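Local coordinates for protein probable N-glycosylase/DNA lyase (Thermotoga maritima, PDB 3N0U) that belongs to the 8-oxoguanine DNA glycosylase family of the helix-hairpin-helix clan and folds as a single, almost wholly helical chain, at residues A[18-23]-A[210-215]; A[36-41]-A[147-152]; A[59-64]-A[140-145]; A[122-127]-A[152-157]. All coordinates share one frame; numbering follows the deposited sequence.

Interaction 1: A[18-23]-A[210-215]; sequences KELERI and WYLVKG
Leu212 and Tyr211 of helix 202-214 lie against Leu20 and Ile23 of the long helix 13-44, a steep helix-helix crossing in this all-helical fold. The two segment axes come within 10.4 Å of each other at 77°, and contact across the gap is made by side chains without a hydrogen bond. The apolar contacts centre on Leu212. Its CD2 wedges between two residues one turn apart, reaching Glu19 CG at 3.8 Å and Ile23 CG1 also at 3.8 Å, while its other methyl, CD1, meets Leu20 CD2 at 3.9 Å, the two leucines crossing nearly at a right angle. Leu16 and Leu165 touch Leu212 as well, and Leu20 continues onto Phe205, Tyr208 and Leu209. Ile23 comes obliquely to the tyrosine ring: its CB is 3.6 Å from Tyr211 CE2. With chi1 at 57°, CG1 sits between the backbone N and carbonyl carbon, which turns that branch to Leu212 and leaves CG2 beside Tyr211 CE2. Within helix 13-44, Arg22 NH1 makes a salt bridge to Glu19 OE1 at 3.1 Å, on the anti side of the carboxylate; Tyr211 OH reaches across to Glu26, further along that helix. Gly215, with positive phi, lays its CA over one face of the Tyr211 ring, toward the rim, and its N donates to Tyr211 O at 2.9 Å.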
loop_
_atom_site.group_PDB
_atom_site.type_symbol
_atom_site.label_atom_id
_atom_site.label_comp_id
_atom_site.label_asym_id
_atom_site.label_seq_id
_atom_site.Cartn_x
_atom_site.Cartn_y
_atom_site.Cartn_z
ATOM N N LYS A 18 16.420 15.494 8.279
ATOM C CA LYS A 18 16.409 16.115 9.596
ATOM C C LYS A 18 15.004 16.174 10.164
ATOM O O LYS A 18 14.801 15.915 11.354
ATOM C CB LYS A 18 17.021 17.514 9.552
ATOM C CG LYS A 18 18.535 17.481 9.365
ATOM C CD LYS A 18 19.126 18.858 9.119
ATOM C CE LYS A 18 18.823 19.805 10.263
ATOM N NZ LYS A 18 19.494 21.120 10.067
ATOM N N GLU A 19 14.023 16.488 9.322
ATOM C CA GLU A 19 12.656 16.555 9.802
ATOM C C GLU A 19 12.166 15.174 10.205
ATOM O O GLU A 19 11.474 15.038 11.213
ATOM C CB GLU A 19 11.726 17.136 8.754
ATOM C CG GLU A 19 10.257 17.134 9.202
ATOM C CD GLU A 19 10.001 17.846 10.556
ATOM O OE1 GLU A 19 10.753 18.785 10.928
ATOM O OE2 GLU A 19 9.030 17.463 11.246
ATOM N N LEU A 20 12.537 14.155 9.438
ATOM C CA LEU A 20 12.164 12.800 9.789
ATOM C C LEU A 20 12.813 12.398 11.106
ATOM O O LEU A 20 12.188 11.730 11.925
ATOM C CB LEU A 20 12.556 11.811 8.699
ATOM C CG LEU A 20 11.706 11.834 7.432
ATOM C CD1 LEU A 20 12.458 11.172 6.290
ATOM C CD2 LEU A 20 10.357 11.140 7.666
ATOM N N GLU A 21 14.060 12.784 11.322
ATOM C CA GLU A 21 14.698 12.470 12.586
ATOM C C GLU A 21 13.996 13.130 13.760
ATOM O O GLU A 21 13.951 12.560 14.831
ATOM C CB GLU A 21 16.174 12.837 12.588
ATOM C CG GLU A 21 17.017 12.076 11.560
ATOM C CD GLU A 21 17.251 10.611 11.862
ATOM O OE1 GLU A 21 16.579 10.048 12.743
ATOM O OE2 GLU A 21 18.114 10.002 11.180
ATOM N N ARG A 22 13.420 14.316 13.553
ATOM C CA ARG A 22 12.739 14.992 14.645
ATOM C C ARG A 22 11.434 14.312 15.049
ATOM O O ARG A 22 11.004 14.448 16.201
ATOM C CB ARG A 22 12.435 16.445 14.294
ATOM C CG ARG A 22 13.643 17.346 14.133
ATOM C CD ARG A 22 13.182 18.763 13.801
ATOM N NE ARG A 22 14.286 19.615 13.376
ATOM C CZ ARG A 22 14.504 20.008 12.120
ATOM N NH1 ARG A 22 13.677 19.649 11.143
ATOM N NH2 ARG A 22 15.548 20.782 11.844
ATOM N N ILE A 23 10.801 13.589 14.125
ATOM C CA ILE A 23 9.561 12.885 14.472
ATOM C C ILE A 23 9.789 11.420 14.758
ATOM O O ILE A 23 8.863 10.715 15.141
ATOM C CB ILE A 23 8.422 13.050 13.415
ATOM C CG1 ILE A 23 8.826 12.599 12.017
ATOM C CG2 ILE A 23 7.952 14.513 13.363
ATOM C CD1 ILE A 23 8.901 11.106 11.809
ATOM N N TRP A 210 4.743 9.127 5.915
ATOM C CA TRP A 210 3.340 9.523 6.039
ATOM C C TRP A 210 3.020 10.220 7.354
ATOM O O TRP A 210 2.093 11.030 7.415
ATOM C CB TRP A 210 2.407 8.332 5.821
ATOM C CG TRP A 210 1.950 8.230 4.405
ATOM C CD1 TRP A 210 2.440 7.416 3.430
ATOM C CD2 TRP A 210 0.912 8.997 3.805
ATOM N NE1 TRP A 210 1.761 7.625 2.256
ATOM C CE2 TRP A 210 0.811 8.591 2.465
ATOM C CE3 TRP A 210 0.047 9.987 4.280
ATOM C CZ2 TRP A 210 -0.114 9.144 1.588
ATOM C CZ3 TRP A 210 -0.879 10.532 3.412
ATOM C CH2 TRP A 210 -0.950 10.111 2.079
ATOM N N TYR A 211 3.793 9.932 8.396
ATOM C CA TYR A 211 3.625 10.601 9.684
ATOM C C TYR A 211 3.803 12.114 9.539
ATOM O O TYR A 211 3.176 12.891 10.240
ATOM C CB TYR A 211 4.593 10.026 10.732
ATOM C CG TYR A 211 4.405 10.615 12.103
ATOM C CD1 TYR A 211 3.494 10.071 12.977
ATOM C CD2 TYR A 211 5.091 11.765 12.501
ATOM C CE1 TYR A 211 3.292 10.618 14.230
ATOM C CE2 TYR A 211 4.901 12.302 13.742
ATOM C CZ TYR A 211 3.980 11.741 14.599
ATOM O OH TYR A 211 3.754 12.282 15.837
ATOM N N LEU A 212 4.624 12.521 8.592
ATOM C CA LEU A 212 4.900 13.950 8.401
ATOM C C LEU A 212 3.660 14.791 8.134
ATOM O O LEU A 212 3.641 15.964 8.470
ATOM C CB LEU A 212 5.879 14.162 7.246
ATOM C CG LEU A 212 7.268 13.562 7.405
ATOM C CD1 LEU A 212 8.090 13.843 6.121
ATOM C CD2 LEU A 212 7.951 14.120 8.609
ATOM N N VAL A 213 2.639 14.205 7.511
ATOM C CA VAL A 213 1.486 14.969 7.054
ATOM C C VAL A 213 0.649 15.488 8.227
ATOM O O VAL A 213 0.481 16.717 8.429
ATOM C CB VAL A 213 0.586 14.084 6.154
ATOM C CG1 VAL A 213 -0.642 14.848 5.683
ATOM C CG2 VAL A 213 1.380 13.558 4.968
ATOM N N LYS A 214 0.118 14.551 9.006
ATOM C CA LYS A 214 -0.839 14.877 10.051
ATOM C C LYS A 214 -0.508 14.164 11.361
ATOM O O LYS A 214 -1.272 14.219 12.312
ATOM C CB LYS A 214 -2.257 14.502 9.598
ATOM C CG LYS A 214 -2.869 15.502 8.623
ATOM C CD LYS A 214 -4.260 15.089 8.158
ATOM C CE LYS A 214 -5.357 15.597 9.095
ATOM N NZ LYS A 214 -5.552 14.736 10.298
ATOM N N GLY A 215 0.625 13.464 11.401
ATOM C CA GLY A 215 1.022 12.778 12.607
ATOM C C GLY A 215 0.206 11.524 12.830
ATOM O O GLY A 215 -0.035 11.141 13.968
#

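Interaction 2: A[36-41]-A[147-152]; sequences EEFKRL and LRNTGV
Phe38 of helix 13-44 presses its ring against Asn149 and Arg148, where a Schellman motif with Gly151 as C-prime residue closes helix 140-148. The amide of Asn149 is stacked on one face of the ring, their planes 17° apart, with OD1 toward the rim and 3.5 Å from Phe38 CZ; Asn149 CA also lies over the face, a CH-pi contact. Arg148 turns a face of its guanidinium to the ring, again nearly parallel, bringing NE to 3.3 Å from Phe38 CE2. Its chain, bent at chi2 and chi3, folds back so that NE and NH2 grip the same atom side-on: NE to Asn149 OD1 is 2.8 Å and NH2 to Asn149 OD1 is 3.0 Å, both with the oxygen in the guanidinium plane. Further out, Arg148 NH1 pairs with Asp206 and Gly203 O, and Asn149 ND2 with Glu53 and Lys219 O; these partners fix the rotation of both flat groups. Gly151 permits a close backbone approach, its CA 4.2 Å from Lys39 CA. A water donates to both Lys39 O and Thr150 O. Lys39 NZ gives Gly151 O a weak bond, its stronger partner being Glu153. In the Schellman turn, Leu147 O accepts from Thr150 N and Val152 N. A third donor, Thr150 OG1, lies 2.8 Å from Leu147 O.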
loop_
_atom_site.group_PDB
_atom_site.type_symbol
_atom_site.label_atom_id
_atom_site.label_comp_id
_atom_site.label_asym_id
_atom_site.label_seq_id
_atom_site.Cartn_x
_atom_site.Cartn_y
_atom_site.Cartn_z
ATOM N N GLU A 36 3.735 -4.762 13.241
ATOM C CA GLU A 36 3.449 -6.044 13.886
ATOM C C GLU A 36 2.128 -6.592 13.356
ATOM O O GLU A 36 1.961 -7.802 13.217
ATOM C CB GLU A 36 3.426 -5.892 15.409
ATOM C CG GLU A 36 4.812 -5.849 16.019
ATOM C CD GLU A 36 4.878 -5.022 17.299
ATOM O OE1 GLU A 36 3.819 -4.829 17.945
ATOM O OE2 GLU A 36 5.995 -4.564 17.659
ATOM N N GLU A 37 1.194 -5.700 13.047
ATOM C CA GLU A 37 -0.087 -6.106 12.488
ATOM C C GLU A 37 0.103 -6.606 11.048
ATOM O O GLU A 37 -0.486 -7.608 10.633
ATOM C CB GLU A 37 -1.098 -4.954 12.569
ATOM C CG GLU A 37 -1.409 -4.539 14.024
ATOM C CD GLU A 37 -2.140 -3.212 14.164
ATOM O OE1 GLU A 37 -2.420 -2.566 13.137
ATOM O OE2 GLU A 37 -2.430 -2.817 15.320
ATOM N N PHE A 38 0.968 -5.940 10.295
ATOM C CA PHE A 38 1.263 -6.394 8.941
ATOM C C PHE A 38 1.901 -7.776 8.974
ATOM O O PHE A 38 1.539 -8.645 8.188
ATOM C CB PHE A 38 2.234 -5.445 8.233
ATOM C CG PHE A 38 1.706 -4.038 8.033
ATOM C CD1 PHE A 38 0.353 -3.756 8.057
ATOM C CD2 PHE A 38 2.589 -3.022 7.756
ATOM C CE1 PHE A 38 -0.105 -2.472 7.845
ATOM C CE2 PHE A 38 2.146 -1.729 7.543
ATOM C CZ PHE A 38 0.794 -1.453 7.577
ATOM N N LYS A 39 2.883 -7.960 9.858
ATOM C CA LYS A 39 3.590 -9.244 9.947
ATOM C C LYS A 39 2.624 -10.359 10.344
ATOM O O LYS A 39 2.730 -11.486 9.844
ATOM C CB LYS A 39 4.795 -9.168 10.900
ATOM C CG LYS A 39 5.930 -8.311 10.353
ATOM C CD LYS A 39 7.253 -8.566 11.064
ATOM C CE LYS A 39 8.361 -8.948 10.075
ATOM N NZ LYS A 39 8.464 -8.020 8.892
ATOM N N ARG A 40 1.675 -10.034 11.216
ATOM C CA ARG A 40 0.684 -11.000 11.688
ATOM C C ARG A 40 -0.163 -11.469 10.520
ATOM O O ARG A 40 -0.456 -12.655 10.409
ATOM C CB ARG A 40 -0.206 -10.412 12.801
ATOM C CG ARG A 40 -1.358 -11.324 13.230
ATOM C CD ARG A 40 -2.262 -10.642 14.237
ATOM N NE ARG A 40 -1.488 -9.996 15.294
ATOM C CZ ARG A 40 -1.665 -8.743 15.706
ATOM N NH1 ARG A 40 -2.606 -7.982 15.164
ATOM N NH2 ARG A 40 -0.902 -8.249 16.672
ATOM N N LEU A 41 -0.537 -10.549 9.632
ATOM C CA LEU A 41 -1.353 -10.901 8.473
ATOM C C LEU A 41 -0.575 -11.854 7.552
ATOM O O LEU A 41 -1.092 -12.874 7.134
ATOM C CB LEU A 41 -1.774 -9.629 7.727
ATOM C CG LEU A 41 -2.536 -9.861 6.428
ATOM C CD1 LEU A 41 -3.820 -10.682 6.674
ATOM C CD2 LEU A 41 -2.869 -8.556 5.733
ATOM N N LEU A 147 1.688 -5.923 -0.600
ATOM C CA LEU A 147 2.775 -6.739 -0.073
ATOM C C LEU A 147 3.324 -6.167 1.239
ATOM O O LEU A 147 3.510 -6.886 2.229
ATOM C CB LEU A 147 3.857 -6.947 -1.140
ATOM C CG LEU A 147 3.393 -7.851 -2.301
ATOM C CD1 LEU A 147 4.345 -7.768 -3.473
ATOM C CD2 LEU A 147 3.235 -9.302 -1.836
ATOM N N ARG A 148 3.532 -4.861 1.287
ATOM C CA ARG A 148 3.992 -4.221 2.503
ATOM C C ARG A 148 3.028 -4.492 3.663
ATOM O O ARG A 148 3.462 -4.747 4.796
ATOM C CB ARG A 148 4.123 -2.713 2.256
ATOM C CG ARG A 148 4.925 -1.949 3.300
ATOM C CD ARG A 148 4.167 -1.686 4.617
ATOM N NE ARG A 148 2.894 -1.001 4.437
ATOM C CZ ARG A 148 2.742 0.318 4.401
ATOM N NH1 ARG A 148 3.784 1.117 4.485
ATOM N NH2 ARG A 148 1.535 0.839 4.227
ATOM N N ASN A 149 1.720 -4.419 3.375
ATOM C CA ASN A 149 0.704 -4.610 4.396
ATOM C C ASN A 149 0.599 -6.071 4.888
ATOM O O ASN A 149 -0.135 -6.359 5.830
ATOM C CB ASN A 149 -0.661 -4.082 3.949
ATOM C CG ASN A 149 -0.765 -2.569 4.050
ATOM O OD1 ASN A 149 0.225 -1.875 4.154
ATOM N ND2 ASN A 149 -1.965 -2.069 4.015
ATOM N N THR A 150 1.334 -6.979 4.256
ATOM C CA THR A 150 1.436 -8.351 4.739
ATOM C C THR A 150 2.802 -8.610 5.392
ATOM O O THR A 150 3.131 -9.743 5.716
ATOM C CB THR A 150 1.229 -9.388 3.608
ATOM O OG1 THR A 150 2.387 -9.436 2.751
ATOM C CG2 THR A 150 0.010 -9.053 2.811
ATOM N N GLY A 151 3.585 -7.552 5.569
ATOM C CA GLY A 151 4.850 -7.620 6.281
ATOM C C GLY A 151 6.100 -7.460 5.432
ATOM O O GLY A 151 7.212 -7.461 5.975
ATOM N N VAL A 152 5.950 -7.324 4.114
ATOM C CA VAL A 152 7.128 -7.162 3.252
ATOM C C VAL A 152 7.794 -5.800 3.472
ATOM O O VAL A 152 7.119 -4.762 3.516
ATOM C CB VAL A 152 6.770 -7.342 1.755
ATOM C CG1 VAL A 152 7.938 -6.956 0.854
ATOM C CG2 VAL A 152 6.336 -8.796 1.479
HETATM O O HOH W 1 4.833 -11.473 7.442
#

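Interaction 3: A[59-64]-A[140-145]; sequences LTANWS and WKEASH
Lys141 reaches across from helix 140-148 to Ala61, in the loop between helices 47-59 and 65-75. From CB the chain leaves with CG opposite the backbone N (chi1 177°) and runs extended to CD. A bend at chi3 (84°) then swings CE toward the loop, 3.7 Å from Ala61 O. At the tip NZ donates to Ala61 O at 2.8 Å, lying in the carbonyl plane on a lone pair. The same nitrogen forms a salt bridge with its neighbour, Glu142 OE2, at 2.7 Å, meeting that oxygen from above the carboxylate plane. NZ thus sits between a backbone carbonyl and a carboxylate. The side chain also touches Asp159. Helix 140-148 is the second helix of the helix-hairpin-helix motif that gives the clan its name; Val132, Ala135 and Ile138, before it in the motif, bind a sodium ion, which lies about 7 Å from the Glu142 side chain. Glu142 OE1 takes the N-H of Gly139, while OE2 lies 3.5 Å from Ala61 CB. One turn on from Lys141, the imidazole of His145 presents its edge to the loop, CE1 being 3.7 Å from Thr60 OG1. A water bonded to His145 ND1 at 2.9 Å makes a weak link to Thr60 OG1, which also bonds to Phe56 O; on the ring's other nitrogen, NE2 bonds to Lys219 O.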
loop_
_atom_site.group_PDB
_atom_site.type_symbol
_atom_site.label_atom_id
_atom_site.label_comp_id
_atom_site.label_asym_id
_atom_site.label_seq_id
_atom_site.Cartn_x
_atom_site.Cartn_y
_atom_site.Cartn_z
ATOM N N LEU A 59 -9.342 -0.491 -3.122
ATOM C CA LEU A 59 -10.205 0.641 -2.758
ATOM C C LEU A 59 -9.450 1.916 -2.467
ATOM O O LEU A 59 -10.008 3.008 -2.622
ATOM C CB LEU A 59 -11.047 0.313 -1.531
ATOM C CG LEU A 59 -12.017 -0.849 -1.707
ATOM C CD1 LEU A 59 -12.738 -1.113 -0.397
ATOM C CD2 LEU A 59 -13.008 -0.616 -2.832
ATOM N N THR A 60 -8.197 1.813 -2.038
ATOM C CA THR A 60 -7.467 3.019 -1.691
ATOM C C THR A 60 -6.553 3.516 -2.797
ATOM O O THR A 60 -5.745 4.414 -2.557
ATOM C CB THR A 60 -6.645 2.819 -0.419
ATOM O OG1 THR A 60 -5.710 1.761 -0.622
ATOM C CG2 THR A 60 -7.562 2.503 0.757
ATOM N N ALA A 61 -6.723 3.009 -4.016
ATOM C CA ALA A 61 -5.863 3.416 -5.140
ATOM C C ALA A 61 -5.838 4.920 -5.335
ATOM O O ALA A 61 -4.770 5.501 -5.597
ATOM C CB ALA A 61 -6.297 2.747 -6.412
ATOM N N ASN A 62 -7.008 5.539 -5.217
ATOM C CA ASN A 62 -7.152 6.984 -5.318
ATOM C C ASN A 62 -8.118 7.466 -4.247
ATOM O O ASN A 62 -9.021 8.264 -4.514
ATOM C CB ASN A 62 -7.678 7.388 -6.700
ATOM C CG ASN A 62 -6.580 7.458 -7.757
ATOM O OD1 ASN A 62 -5.393 7.319 -7.458
ATOM N ND2 ASN A 62 -6.977 7.699 -9.003
ATOM N N TRP A 63 -7.927 6.953 -3.038
ATOM C CA TRP A 63 -8.779 7.264 -1.895
ATOM C C TRP A 63 -7.946 7.151 -0.633
ATOM O O TRP A 63 -6.875 6.533 -0.607
ATOM C CB TRP A 63 -9.907 6.235 -1.798
ATOM C CG TRP A 63 -11.176 6.618 -1.069
ATOM C CD1 TRP A 63 -11.736 7.855 -0.968
ATOM C CD2 TRP A 63 -12.054 5.726 -0.371
ATOM N NE1 TRP A 63 -12.906 7.789 -0.251
ATOM C CE2 TRP A 63 -13.125 6.491 0.120
ATOM C CE3 TRP A 63 -12.032 4.354 -0.117
ATOM C CZ2 TRP A 63 -14.165 5.931 0.847
ATOM C CZ3 TRP A 63 -13.079 3.793 0.604
ATOM C CH2 TRP A 63 -14.130 4.585 1.073
ATOM N N SER A 64 -8.478 7.688 0.439
ATOM C CA SER A 64 -7.751 7.776 1.697
ATOM C C SER A 64 -7.696 6.437 2.401
ATOM O O SER A 64 -8.564 5.585 2.218
ATOM C CB SER A 64 -8.455 8.766 2.604
ATOM O OG SER A 64 -9.764 8.285 2.865
ATOM N N TRP A 140 1.471 -0.930 -10.002
ATOM C CA TRP A 140 2.745 -1.042 -9.301
ATOM C C TRP A 140 2.653 -0.548 -7.856
ATOM O O TRP A 140 3.139 -1.202 -6.938
ATOM C CB TRP A 140 3.835 -0.296 -10.072
ATOM C CG TRP A 140 4.142 -1.023 -11.321
ATOM C CD1 TRP A 140 3.615 -0.798 -12.556
ATOM C CD2 TRP A 140 5.002 -2.152 -11.444
ATOM N NE1 TRP A 140 4.115 -1.714 -13.453
ATOM C CE2 TRP A 140 4.966 -2.558 -12.792
ATOM C CE3 TRP A 140 5.807 -2.860 -10.546
ATOM C CZ2 TRP A 140 5.697 -3.637 -13.262
ATOM C CZ3 TRP A 140 6.545 -3.924 -11.022
ATOM C CH2 TRP A 140 6.475 -4.310 -12.362
ATOM N N LYS A 141 1.982 0.579 -7.657
ATOM C CA LYS A 141 1.874 1.181 -6.338
ATOM C C LYS A 141 1.028 0.314 -5.421
ATOM O O LYS A 141 1.395 0.060 -4.273
ATOM C CB LYS A 141 1.232 2.566 -6.464
ATOM C CG LYS A 141 0.999 3.288 -5.168
ATOM C CD LYS A 141 0.079 4.489 -5.421
ATOM C CE LYS A 141 -1.385 4.083 -5.398
ATOM N NZ LYS A 141 -2.188 4.848 -6.375
ATOM N N GLU A 142 -0.120 -0.129 -5.920
ATOM C CA GLU A 142 -1.045 -0.880 -5.090
ATOM C C GLU A 142 -0.533 -2.282 -4.775
ATOM O O GLU A 142 -0.819 -2.818 -3.712
ATOM C CB GLU A 142 -2.421 -0.941 -5.763
ATOM C CG GLU A 142 -3.072 0.424 -6.036
ATOM C CD GLU A 142 -2.541 1.223 -7.298
ATOM O OE1 GLU A 142 -1.802 0.708 -8.189
ATOM O OE2 GLU A 142 -2.917 2.414 -7.396
ATOM N N ALA A 143 0.211 -2.883 -5.702
ATOM C CA ALA A 143 0.816 -4.187 -5.445
ATOM C C ALA A 143 1.884 -4.059 -4.365
ATOM O O ALA A 143 1.992 -4.916 -3.471
ATOM C CB ALA A 143 1.439 -4.738 -6.706
ATOM N N SER A 144 2.686 -3.002 -4.434
ATOM C CA SER A 144 3.660 -2.730 -3.383
ATOM C C SER A 144 2.994 -2.547 -2.036
ATOM O O SER A 144 3.466 -3.048 -1.026
ATOM C CB SER A 144 4.453 -1.477 -3.718
ATOM O OG SER A 144 5.061 -1.610 -4.996
ATOM N N HIS A 145 1.891 -1.820 -2.049
ATOM C CA HIS A 145 1.107 -1.537 -0.862
ATOM C C HIS A 145 0.577 -2.813 -0.215
ATOM O O HIS A 145 0.729 -3.008 0.998
ATOM C CB HIS A 145 -0.047 -0.632 -1.279
ATOM C CG HIS A 145 -0.808 -0.036 -0.147
ATOM N ND1 HIS A 145 -1.929 0.736 -0.353
ATOM C CD2 HIS A 145 -0.607 -0.064 1.192
ATOM C CE1 HIS A 145 -2.400 1.148 0.812
ATOM N NE2 HIS A 145 -1.615 0.677 1.766
HETATM O O HOH W 2 -3.337 0.621 -2.872
#

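Interaction 4: A[122-127]-A[152-157]; sequences GDPFQS and VEDLAI
Pro124 and Val152 mark the nearest backbone approach, their CA atoms 7.2 Å apart, where the chain 122-127 turns into a helix and 152-157 passes as an irregular loop that is extended at Leu155 and Ala156. Asp123 is the N-cap: its OD2 takes Gln126 N at 3.1 Å through the anti lone pair, and Phe125 N more weakly. That cap opens helix 124-134, the first helix of the helix-hairpin-helix motif, and the loop it meets is the one that leaves the second helix. Pro124 meets the loop with CB and CG: CB is 3.7 Å from Val152 CG1 and CG 4.0 Å from Asp154 OD1. Leu155 splits its methyls between the two neighbours. CD2 lies over one face of the Phe125 ring, a CH-pi contact 3.8 Å from the centroid and 19° off the normal, while CD1 turns to Pro124, 4.2 Å from its CB. Glu188 of helix 181-198 touches both Phe125 and Leu155.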
loop_
_atom_site.group_PDB
_atom_site.type_symbol
_atom_site.label_atom_id
_atom_site.label_comp_id
_atom_site.label_asym_id
_atom_site.label_seq_id
_atom_site.Cartn_x
_atom_site.Cartn_y
_atom_site.Cartn_z
ATOM N N GLY A 122 6.547 -15.378 -1.335
ATOM C CA GLY A 122 7.482 -15.498 -2.437
ATOM C C GLY A 122 8.428 -14.317 -2.538
ATOM O O GLY A 122 8.405 -13.422 -1.698
ATOM N N ASP A 123 9.273 -14.314 -3.567
ATOM C CA ASP A 123 10.152 -13.183 -3.802
ATOM C C ASP A 123 9.265 -11.985 -4.049
ATOM O O ASP A 123 8.439 -12.016 -4.956
ATOM C CB ASP A 123 11.039 -13.427 -5.010
ATOM C CG ASP A 123 11.967 -12.273 -5.280
ATOM O OD1 ASP A 123 13.125 -12.314 -4.817
ATOM O OD2 ASP A 123 11.533 -11.312 -5.940
ATOM N N PRO A 124 9.405 -10.937 -3.231
ATOM C CA PRO A 124 8.444 -9.841 -3.342
ATOM C C PRO A 124 8.483 -9.116 -4.664
ATOM O O PRO A 124 7.446 -8.599 -5.064
ATOM C CB PRO A 124 8.839 -8.901 -2.207
ATOM C CG PRO A 124 10.172 -9.340 -1.748
ATOM C CD PRO A 124 10.308 -10.775 -2.081
ATOM N N PHE A 125 9.621 -9.091 -5.351
ATOM C CA PHE A 125 9.671 -8.406 -6.638
ATOM C C PHE A 125 8.883 -9.225 -7.644
ATOM O O PHE A 125 8.165 -8.668 -8.461
ATOM C CB PHE A 125 11.117 -8.151 -7.080
ATOM C CG PHE A 125 11.836 -7.175 -6.185
ATOM C CD1 PHE A 125 11.828 -5.822 -6.464
ATOM C CD2 PHE A 125 12.457 -7.613 -5.024
ATOM C CE1 PHE A 125 12.460 -4.911 -5.612
ATOM C CE2 PHE A 125 13.097 -6.716 -4.171
ATOM C CZ PHE A 125 13.085 -5.361 -4.464
ATOM N N GLN A 126 8.990 -10.550 -7.569
ATOM C CA GLN A 126 8.263 -11.391 -8.508
ATOM C C GLN A 126 6.767 -11.367 -8.179
ATOM O O GLN A 126 5.927 -11.321 -9.078
ATOM C CB GLN A 126 8.808 -12.813 -8.501
ATOM C CG GLN A 126 10.252 -12.895 -8.931
ATOM C CD GLN A 126 10.745 -14.312 -8.999
ATOM O OE1 GLN A 126 9.969 -15.252 -8.846
ATOM N NE2 GLN A 126 12.038 -14.479 -9.230
ATOM N N SER A 127 6.431 -11.388 -6.895
ATOM C CA SER A 127 5.025 -11.330 -6.496
ATOM C C SER A 127 4.379 -10.027 -6.937
ATOM O O SER A 127 3.244 -10.023 -7.388
ATOM C CB SER A 127 4.885 -11.528 -4.986
ATOM O OG SER A 127 5.279 -12.853 -4.669
ATOM N N VAL A 152 5.950 -7.324 4.114
ATOM C CA VAL A 152 7.128 -7.162 3.252
ATOM C C VAL A 152 7.794 -5.800 3.472
ATOM O O VAL A 152 7.119 -4.762 3.516
ATOM C CB VAL A 152 6.770 -7.342 1.755
ATOM C CG1 VAL A 152 7.938 -6.956 0.854
ATOM C CG2 VAL A 152 6.336 -8.796 1.479
ATOM N N GLU A 153 9.112 -5.789 3.630
ATOM C CA GLU A 153 9.803 -4.536 3.907
ATOM C C GLU A 153 10.613 -3.973 2.747
ATOM O O GLU A 153 11.054 -2.817 2.802
ATOM C CB GLU A 153 10.689 -4.708 5.145
ATOM C CG GLU A 153 9.846 -4.871 6.430
ATOM C CD GLU A 153 10.652 -4.918 7.723
ATOM O OE1 GLU A 153 11.422 -3.958 7.995
ATOM O OE2 GLU A 153 10.482 -5.903 8.484
ATOM N N ASP A 154 10.763 -4.766 1.688
ATOM C CA ASP A 154 11.686 -4.479 0.597
ATOM C C ASP A 154 11.204 -3.431 -0.409
ATOM O O ASP A 154 12.008 -2.950 -1.219
ATOM C CB ASP A 154 11.952 -5.781 -0.182
ATOM C CG ASP A 154 12.271 -6.967 0.731
ATOM O OD1 ASP A 154 11.383 -7.415 1.507
ATOM O OD2 ASP A 154 13.405 -7.474 0.643
ATOM N N LEU A 155 9.913 -3.089 -0.367
ATOM C CA LEU A 155 9.272 -2.339 -1.466
ATOM C C LEU A 155 8.787 -0.964 -1.038
ATOM O O LEU A 155 8.318 -0.797 0.074
ATOM C CB LEU A 155 8.075 -3.124 -2.016
ATOM C CG LEU A 155 8.355 -4.576 -2.440
ATOM C CD1 LEU A 155 7.065 -5.185 -3.028
ATOM C CD2 LEU A 155 9.534 -4.654 -3.437
ATOM N N ALA A 156 8.933 0.019 -1.926
ATOM C CA ALA A 156 8.347 1.339 -1.731
ATOM C C ALA A 156 6.952 1.428 -2.303
ATOM O O ALA A 156 6.625 0.770 -3.304
ATOM C CB ALA A 156 9.204 2.392 -2.395
ATOM N N ILE A 157 6.139 2.278 -1.681
ATOM C CA ILE A 157 4.797 2.577 -2.161
ATOM C C ILE A 157 4.813 4.007 -2.690
ATOM O O ILE A 157 4.695 4.975 -1.935
ATOM C CB ILE A 157 3.750 2.432 -1.037
ATOM C CG1 ILE A 157 3.853 1.045 -0.396
ATOM C CG2 ILE A 157 2.367 2.654 -1.585
ATOM C CD1 ILE A 157 3.146 0.969 0.975
#

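Interaction 1 joins segments near the two ends of the chain, and the other three are nested inside the loop it closes. Its centre lies 21 to 24 Å from theirs, without touching them, though it shares helix 13-44 with interaction 2. Interactions 2, 3 and 4 cluster 11 to 15 Å apart around helix 140-148 and the loop after it. Interaction 3 is nested inside the loop closed by interaction 2, their segments adjoining on helix 140-148. Interaction 4 alternates along the chain with both: a salt bridge and packing join it to 2, packing alone to 3. The helix-hairpin-helix unit is thus gripped by helix 13-44, the 59-64 loop and its own exit loop.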